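Side-chain contacts in hypothetical protein MTH1491 (Methanothermobacter thermautotrophicus, PDB 1L1S), which is of unknown function but belongs to the DsrE/DsrF-like family, whose characterised relatives take part in sulfur transfer: residues A[57-60]-A[61-65]; A[42-45]-A[46-49]; A[101-104]-A[105-108]. All blocks are in the same frame, centred on the assembly; numbering follows the deposited sequence.

Interaction 1 (A[57-60]-A[61-65])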
loop_
_atom_site.group_PDB
_atom_site.type_symbol
_atom_site.label_atom_id
_atom_site.label_comp_id
_atom_site.label_asym_id
_atom_site.label_seq_id
_atom_site.Cartn_x
_atom_site.Cartn_y
_atom_site.Cartn_z
ATOM N N GLY A 57 -10.501 -22.207 6.665
ATOM C CA GLY A 57 -10.747 -22.997 5.473
ATOM C C GLY A 57 -10.059 -22.359 4.275
ATOM O O GLY A 57 -9.364 -23.032 3.504
ATOM N N ASP A 58 -10.242 -21.047 4.121
ATOM C CA ASP A 58 -9.629 -20.328 3.014
ATOM C C ASP A 58 -8.110 -20.391 3.114
ATOM O O ASP A 58 -7.423 -20.656 2.122
ATOM C CB ASP A 58 -10.100 -18.867 2.991
ATOM C CG ASP A 58 -11.527 -18.722 2.488
ATOM O OD1 ASP A 58 -11.863 -19.349 1.464
ATOM O OD2 ASP A 58 -12.314 -17.974 3.103
ATOM N N VAL A 59 -7.579 -20.177 4.313
ATOM C CA VAL A 59 -6.127 -20.225 4.472
ATOM C C VAL A 59 -5.536 -21.608 4.201
ATOM O O VAL A 59 -4.535 -21.721 3.499
ATOM C CB VAL A 59 -5.697 -19.753 5.870
ATOM C CG1 VAL A 59 -4.216 -19.984 6.072
ATOM C CG2 VAL A 59 -6.001 -18.290 6.021
ATOM N N SER A 60 -6.153 -22.662 4.735
ATOM C CA SER A 60 -5.612 -24.003 4.508
ATOM C C SER A 60 -5.685 -24.372 3.031
ATOM O O SER A 60 -4.733 -24.918 2.474
ATOM C CB SER A 60 -6.354 -25.051 5.338
ATOM O OG SER A 60 -7.600 -25.372 4.748
ATOM N N GLU A 61 -6.804 -24.055 2.391
ATOM C CA GLU A 61 -6.956 -24.365 0.977
ATOM C C GLU A 61 -5.900 -23.693 0.097
ATOM O O GLU A 61 -5.291 -24.349 -0.746
ATOM C CB GLU A 61 -8.337 -23.956 0.485
ATOM C CG GLU A 61 -8.472 -24.060 -1.017
ATOM C CD GLU A 61 -9.858 -23.709 -1.497
ATOM O OE1 GLU A 61 -10.097 -23.812 -2.721
ATOM O OE2 GLU A 61 -10.709 -23.334 -0.652
ATOM N N LEU A 62 -5.684 -22.389 0.285
ATOM C CA LEU A 62 -4.693 -21.675 -0.525
ATOM C C LEU A 62 -3.272 -22.149 -0.255
ATOM O O LEU A 62 -2.398 -22.069 -1.126
ATOM C CB LEU A 62 -4.789 -20.163 -0.287
ATOM C CG LEU A 62 -6.044 -19.519 -0.882
ATOM C CD1 LEU A 62 -6.231 -18.102 -0.380
ATOM C CD2 LEU A 62 -5.929 -19.541 -2.377
ATOM N N THR A 63 -3.041 -22.632 0.957
ATOM C CA THR A 63 -1.727 -23.129 1.324
ATOM C C THR A 63 -1.469 -24.356 0.462
ATOM O O THR A 63 -0.365 -24.551 -0.048
ATOM C CB THR A 63 -1.683 -23.533 2.817
ATOM O OG1 THR A 63 -1.694 -22.352 3.621
ATOM C CG2 THR A 63 -0.430 -24.364 3.133
ATOM N N GLY A 64 -2.510 -25.172 0.302
ATOM C CA GLY A 64 -2.389 -26.375 -0.496
ATOM C C GLY A 64 -2.109 -26.043 -1.949
ATOM O O GLY A 64 -1.524 -26.841 -2.679
ATOM N N GLN A 65 -2.517 -24.855 -2.375
ATOM C CA GLN A 65 -2.293 -24.454 -3.754
ATOM C C GLN A 65 -0.943 -23.781 -3.948
ATOM O O GLN A 65 -0.642 -23.269 -5.026
ATOM C CB GLN A 65 -3.431 -23.544 -4.214
ATOM C CG GLN A 65 -4.773 -24.255 -4.208
ATOM C CD GLN A 65 -5.942 -23.311 -4.385
ATOM O OE1 GLN A 65 -6.036 -22.290 -3.708
ATOM N NE2 GLN A 65 -6.852 -23.656 -5.289
#

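Interaction 2 (A[42-45]-A[46-49])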
loop_
_atom_site.group_PDB
_atom_site.type_symbol
_atom_site.label_atom_id
_atom_site.label_comp_id
_atom_site.label_asym_id
_atom_site.label_seq_id
_atom_site.Cartn_x
_atom_site.Cartn_y
_atom_site.Cartn_z
ATOM N N TYR A 42 0.606 -9.110 9.787
ATOM C CA TYR A 42 1.112 -8.739 11.100
ATOM C C TYR A 42 0.068 -7.881 11.809
ATOM O O TYR A 42 -0.973 -7.577 11.230
ATOM C CB TYR A 42 2.494 -8.065 11.010
ATOM C CG TYR A 42 2.594 -6.782 10.210
ATOM C CD1 TYR A 42 2.217 -5.556 10.765
ATOM C CD2 TYR A 42 3.118 -6.786 8.917
ATOM C CE1 TYR A 42 2.369 -4.359 10.051
ATOM C CE2 TYR A 42 3.272 -5.593 8.190
ATOM C CZ TYR A 42 2.896 -4.386 8.765
ATOM O OH TYR A 42 3.041 -3.204 8.054
ATOM N N SER A 43 0.338 -7.518 13.059
ATOM C CA SER A 43 -0.604 -6.763 13.877
ATOM C C SER A 43 -1.922 -7.534 13.882
ATOM O O SER A 43 -1.925 -8.770 13.904
ATOM C CB SER A 43 -0.810 -5.353 13.326
ATOM O OG SER A 43 -1.734 -4.622 14.129
HETATM N N MSE A 44 -3.039 -6.824 13.836
HETATM C CA MSE A 44 -4.345 -7.468 13.858
HETATM C C MSE A 44 -4.482 -8.494 12.743
HETATM O O MSE A 44 -5.231 -9.464 12.862
HETATM C CB MSE A 44 -5.439 -6.410 13.744
HETATM C CG MSE A 44 -5.479 -5.472 14.947
HETATM SE SE MSE A 44 -5.678 -6.505 16.593
HETATM C CE MSE A 44 -7.589 -6.874 16.424
ATOM N N GLY A 45 -3.744 -8.272 11.660
ATOM C CA GLY A 45 -3.778 -9.188 10.536
ATOM C C GLY A 45 -3.427 -10.631 10.875
ATOM O O GLY A 45 -3.890 -11.555 10.210
ATOM N N VAL A 46 -2.616 -10.861 11.900
ATOM C CA VAL A 46 -2.287 -12.250 12.208
ATOM C C VAL A 46 -3.488 -13.067 12.695
ATOM O O VAL A 46 -3.492 -14.297 12.568
ATOM C CB VAL A 46 -1.150 -12.352 13.225
ATOM C CG1 VAL A 46 0.079 -11.645 12.668
ATOM C CG2 VAL A 46 -1.573 -11.771 14.559
ATOM N N ASN A 47 -4.505 -12.403 13.237
ATOM C CA ASN A 47 -5.681 -13.131 13.700
ATOM C C ASN A 47 -6.259 -13.979 12.569
ATOM O O ASN A 47 -6.920 -14.982 12.806
ATOM C CB ASN A 47 -6.747 -12.168 14.233
ATOM C CG ASN A 47 -6.289 -11.436 15.480
ATOM O OD1 ASN A 47 -5.513 -11.973 16.269
ATOM N ND2 ASN A 47 -6.777 -10.214 15.671
ATOM N N VAL A 48 -5.988 -13.578 11.333
ATOM C CA VAL A 48 -6.477 -14.319 10.182
ATOM C C VAL A 48 -5.782 -15.666 10.036
ATOM O O VAL A 48 -6.333 -16.598 9.444
ATOM C CB VAL A 48 -6.272 -13.517 8.884
ATOM C CG1 VAL A 48 -6.431 -14.429 7.678
ATOM C CG2 VAL A 48 -7.291 -12.384 8.818
ATOM N N LEU A 49 -4.576 -15.772 10.580
ATOM C CA LEU A 49 -3.817 -17.008 10.479
ATOM C C LEU A 49 -3.989 -17.949 11.683
ATOM O O LEU A 49 -3.337 -18.988 11.743
ATOM C CB LEU A 49 -2.333 -16.678 10.279
ATOM C CG LEU A 49 -1.993 -15.674 9.165
ATOM C CD1 LEU A 49 -0.484 -15.545 9.030
ATOM C CD2 LEU A 49 -2.610 -16.144 7.845
#

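Interaction 3 (A[101-104]-A[105-108])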
loop_
_atom_site.group_PDB
_atom_site.type_symbol
_atom_site.label_atom_id
_atom_site.label_comp_id
_atom_site.label_asym_id
_atom_site.label_seq_id
_atom_site.Cartn_x
_atom_site.Cartn_y
_atom_site.Cartn_z
ATOM N N VAL A 101 10.419 -6.246 3.136
ATOM C CA VAL A 101 11.510 -5.462 2.581
ATOM C C VAL A 101 12.535 -6.357 1.896
ATOM O O VAL A 101 13.033 -6.030 0.817
ATOM C CB VAL A 101 12.200 -4.587 3.666
ATOM C CG1 VAL A 101 13.505 -3.998 3.123
ATOM C CG2 VAL A 101 11.260 -3.452 4.087
ATOM N N ARG A 102 12.844 -7.494 2.507
ATOM C CA ARG A 102 13.804 -8.415 1.897
ATOM C C ARG A 102 13.252 -8.904 0.557
ATOM O O ARG A 102 13.952 -8.944 -0.443
ATOM C CB ARG A 102 14.044 -9.629 2.800
ATOM C CG ARG A 102 14.745 -9.313 4.115
ATOM C CD ARG A 102 15.280 -10.586 4.753
ATOM N NE ARG A 102 16.096 -10.289 5.927
ATOM C CZ ARG A 102 15.612 -10.084 7.149
ATOM N NH1 ARG A 102 14.308 -10.151 7.371
ATOM N NH2 ARG A 102 16.436 -9.800 8.146
ATOM N N ARG A 103 11.981 -9.282 0.562
ATOM C CA ARG A 103 11.339 -9.783 -0.638
ATOM C C ARG A 103 11.362 -8.737 -1.756
ATOM O O ARG A 103 11.767 -9.026 -2.878
ATOM C CB ARG A 103 9.906 -10.190 -0.307
ATOM C CG ARG A 103 9.484 -11.498 -0.905
ATOM C CD ARG A 103 9.711 -12.728 -0.009
ATOM N NE ARG A 103 11.024 -13.328 -0.160
ATOM C CZ ARG A 103 11.316 -14.602 0.121
ATOM N NH1 ARG A 103 10.394 -15.444 0.561
ATOM N NH2 ARG A 103 12.555 -15.033 -0.016
ATOM N N GLN A 104 10.932 -7.518 -1.441
ATOM C CA GLN A 104 10.926 -6.443 -2.427
ATOM C C GLN A 104 12.340 -6.234 -2.945
ATOM O O GLN A 104 12.561 -6.033 -4.140
ATOM C CB GLN A 104 10.404 -5.145 -1.807
ATOM C CG GLN A 104 8.896 -5.027 -1.791
ATOM C CD GLN A 104 8.409 -3.656 -1.338
ATOM O OE1 GLN A 104 8.850 -2.638 -1.846
ATOM N NE2 GLN A 104 7.479 -3.637 -0.387
ATOM N N THR A 105 13.304 -6.312 -2.039
ATOM C CA THR A 105 14.704 -6.135 -2.405
ATOM C C THR A 105 15.179 -7.251 -3.338
ATOM O O THR A 105 16.072 -7.041 -4.161
ATOM C CB THR A 105 15.570 -6.091 -1.148
ATOM O OG1 THR A 105 15.132 -4.998 -0.317
ATOM C CG2 THR A 105 17.046 -5.900 -1.516
ATOM N N GLU A 106 14.565 -8.427 -3.219
ATOM C CA GLU A 106 14.917 -9.566 -4.060
ATOM C C GLU A 106 14.164 -9.546 -5.398
ATOM O O GLU A 106 14.227 -10.504 -6.165
ATOM C CB GLU A 106 14.606 -10.880 -3.327
ATOM C CG GLU A 106 15.526 -11.198 -2.170
ATOM C CD GLU A 106 14.872 -12.117 -1.128
ATOM O OE1 GLU A 106 13.877 -12.807 -1.461
ATOM O OE2 GLU A 106 15.363 -12.145 0.021
ATOM N N GLY A 107 13.435 -8.468 -5.670
ATOM C CA GLY A 107 12.703 -8.378 -6.928
ATOM C C GLY A 107 11.221 -8.734 -6.900
ATOM O O GLY A 107 10.552 -8.682 -7.926
ATOM N N TRP A 108 10.691 -9.102 -5.744
ATOM C CA TRP A 108 9.277 -9.446 -5.672
ATOM C C TRP A 108 8.393 -8.200 -5.777
ATOM O O TRP A 108 8.773 -7.119 -5.340
ATOM C CB TRP A 108 8.965 -10.152 -4.346
ATOM C CG TRP A 108 9.585 -11.512 -4.179
ATOM C CD1 TRP A 108 10.911 -11.845 -4.315
ATOM C CD2 TRP A 108 8.910 -12.714 -3.786
ATOM N NE1 TRP A 108 11.093 -13.174 -4.031
ATOM C CE2 TRP A 108 9.887 -13.733 -3.699
ATOM C CE3 TRP A 108 7.571 -13.027 -3.493
ATOM C CZ2 TRP A 108 9.569 -15.054 -3.330
ATOM C CZ3 TRP A 108 7.249 -14.342 -3.129
ATOM C CH2 TRP A 108 8.254 -15.339 -3.050
HETATM O O HOH W 1 10.345 -5.076 -5.947
#

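Interaction 1 (A[57-60]-A[61-65])
In the closing turns of helix 56-64, Thr63 folds its hydroxyl back onto the carbonyl of Val59, one turn earlier, so that this oxygen serves two donors from a single residue. Thr63 OG1 donates to Val59 O at 2.9 Å, and Thr63 N reaches the same Val59 O at 3.1 Å. The two donors come from opposite faces of the carbonyl plane, and the hydroxyl sits 35° above it rather than on a lone pair. A chi1 of -72° sets OG1 opposite the Thr63 carbonyl carbon and beside its own N, which is what carries it back along the helix. The methyl CG1 of Val59 flanks the hydroxyl, 4.2 Å from Thr63 OG1. A second doubly used carbonyl lies at Gly57. Glu61 N donates to Gly57 O at 3.0 Å, while Ser60 OG, turned by a chi1 of 78° to lie between its backbone N and carbonyl carbon, donates to Gly57 O at 3.2 Å from the same face. The helix is the connection of a beta-alpha-beta unit, between parallel strands 35-41 and 68-72, and its inner side is marked by Val59, Leu62 and Thr63, whose side chains all rest on Phe69. Leu62 also packs on Val25 and Met29 of helix 15-31. Its backbone continues the helical series, with Leu62 N bonded to Asp58 O at 3.1 Å, and its branch point packs against the same oxygen, CG lying 3.5 Å from Asp58 O. Asp58 OD1 and Glu61 OE2 are 4.7 Å apart, and their like charges are probably eased by Arg26 of helix 15-31, which forms a salt bridge with Asp58 and a long, weak ion pair with Glu61.

Interaction 2 (A[42-45]-A[46-49])
The carboxamide of Asn47 has the Met44 carbonyl off one face and the Met44 side-chain tip at its nitrogen end. Met44 O is 3.3 Å from Asn47 ND2 but lies well out of the amide plane, and the poor angle rules out a hydrogen bond. Met44, present as selenomethionine, crosses the amide obliquely and brings its CE to 3.5 Å from Asn47 ND2. Bends at chi2 and chi3 (-56° and -78°) curl that chain round to the amide instead of letting it run straight out. The other flat group, the Tyr42 ring, turns from this turn to meet the His9 ring and to pack on Leu20 of the second subunit; its backbone is what Val46 touches, CG1 standing 3.5 Å from Tyr42 CA. The second methyl of Val46 is held closely, with CG2 only 3.1 Å from Ser43 O.

These residues form a compact run of turns in the loop that leaves strand 35-41 on the way to helix 56-64. Its bonds step three residues at a time: Val46 N to Ser43 O at 3.0 Å, then Asn47 N to Met44 O at 3.1 Å, the latter donor 48° above the carbonyl plane. The next link in the series, from Val48 N to Gly45 O, is less certain in the model. Gly45 suits its buried place because a beta carbon there would collide with Tyr42 O.

Because Met44 O lies off the face of the amide and not in line with its N-H bonds, Asn47 ND2 finds its partner elsewhere: it donates to Asp13 OD2. The carboxamide thus ties this turn to the loop following strand 4-10, while Met44, which also touches Asp13, supplies only van der Waals contact to the amide nitrogen.

Interaction 3 (A[101-104]-A[105-108])
Charge joins Arg103 to Glu106 and a flat stack joins it to Trp108. In the salt bridge the guanidinium is side-on: Arg103 NH2 reaches Glu106 OE1 at 3.0 Å, on its syn lone pair, and Arg103 NE meets Glu106 OE1 at 3.2 Å. The two planes stand 71° apart. In the stack, the guanidinium lies nearly parallel to the indole, 3° between planes and 4.5 Å between centres, while Arg103 CG makes a CH-pi contact 3.3 Å from the centroid of the Trp108 five-membered ring. Sharp bends at chi2 (92°) and chi3 lay the arginine along the ring.

Backbone bonds end helix 96-105 with a Schellman motif: Trp108 N to Arg103 O at 3.1 Å and Gly107 N to Gln104 O at 3.0 Å, with Gly107 at positive phi. A water bridges Gln104 O and Trp108 O. One turn back, Thr105 OG1 donates to Val101 O at 2.6 Å.

Partners beyond the turn add Glu38 to Arg103 through NH1, and Asp31 of the second subunit to Arg102. Replacing Arg103 with an alanine would probably leave Glu106 and Glu38 without this positive mate and uncover the stacked face of Trp108. Paired with two carboxylates and laid on an indole, the guanidinium is likely to have its rotation fixed, binding the helix end to strand 35-41.

Along the chain the order is interaction 2, interaction 1, interaction 3, all in one domain built on a parallel sheet. Interaction 2 lies in the loop leaving strand 35-41, and interaction 1 on helix 56-64, to which that loop leads. Their centres are 16 Å apart, yet they touch, Val59 CG2 packing 3.8 Å from Val48 O. Interaction 3 ends helix 96-105 just before strand 109-111, about 24 Å from interaction 1 and 21 Å from interaction 2 between centres, and on the opposite side of the chain's centre from interaction 1. Interactions 2 and 3 both meet the second subunit, whereas interaction 1 touches no other chain, so of these three, interactions 2 and 3 lie at the subunit interface.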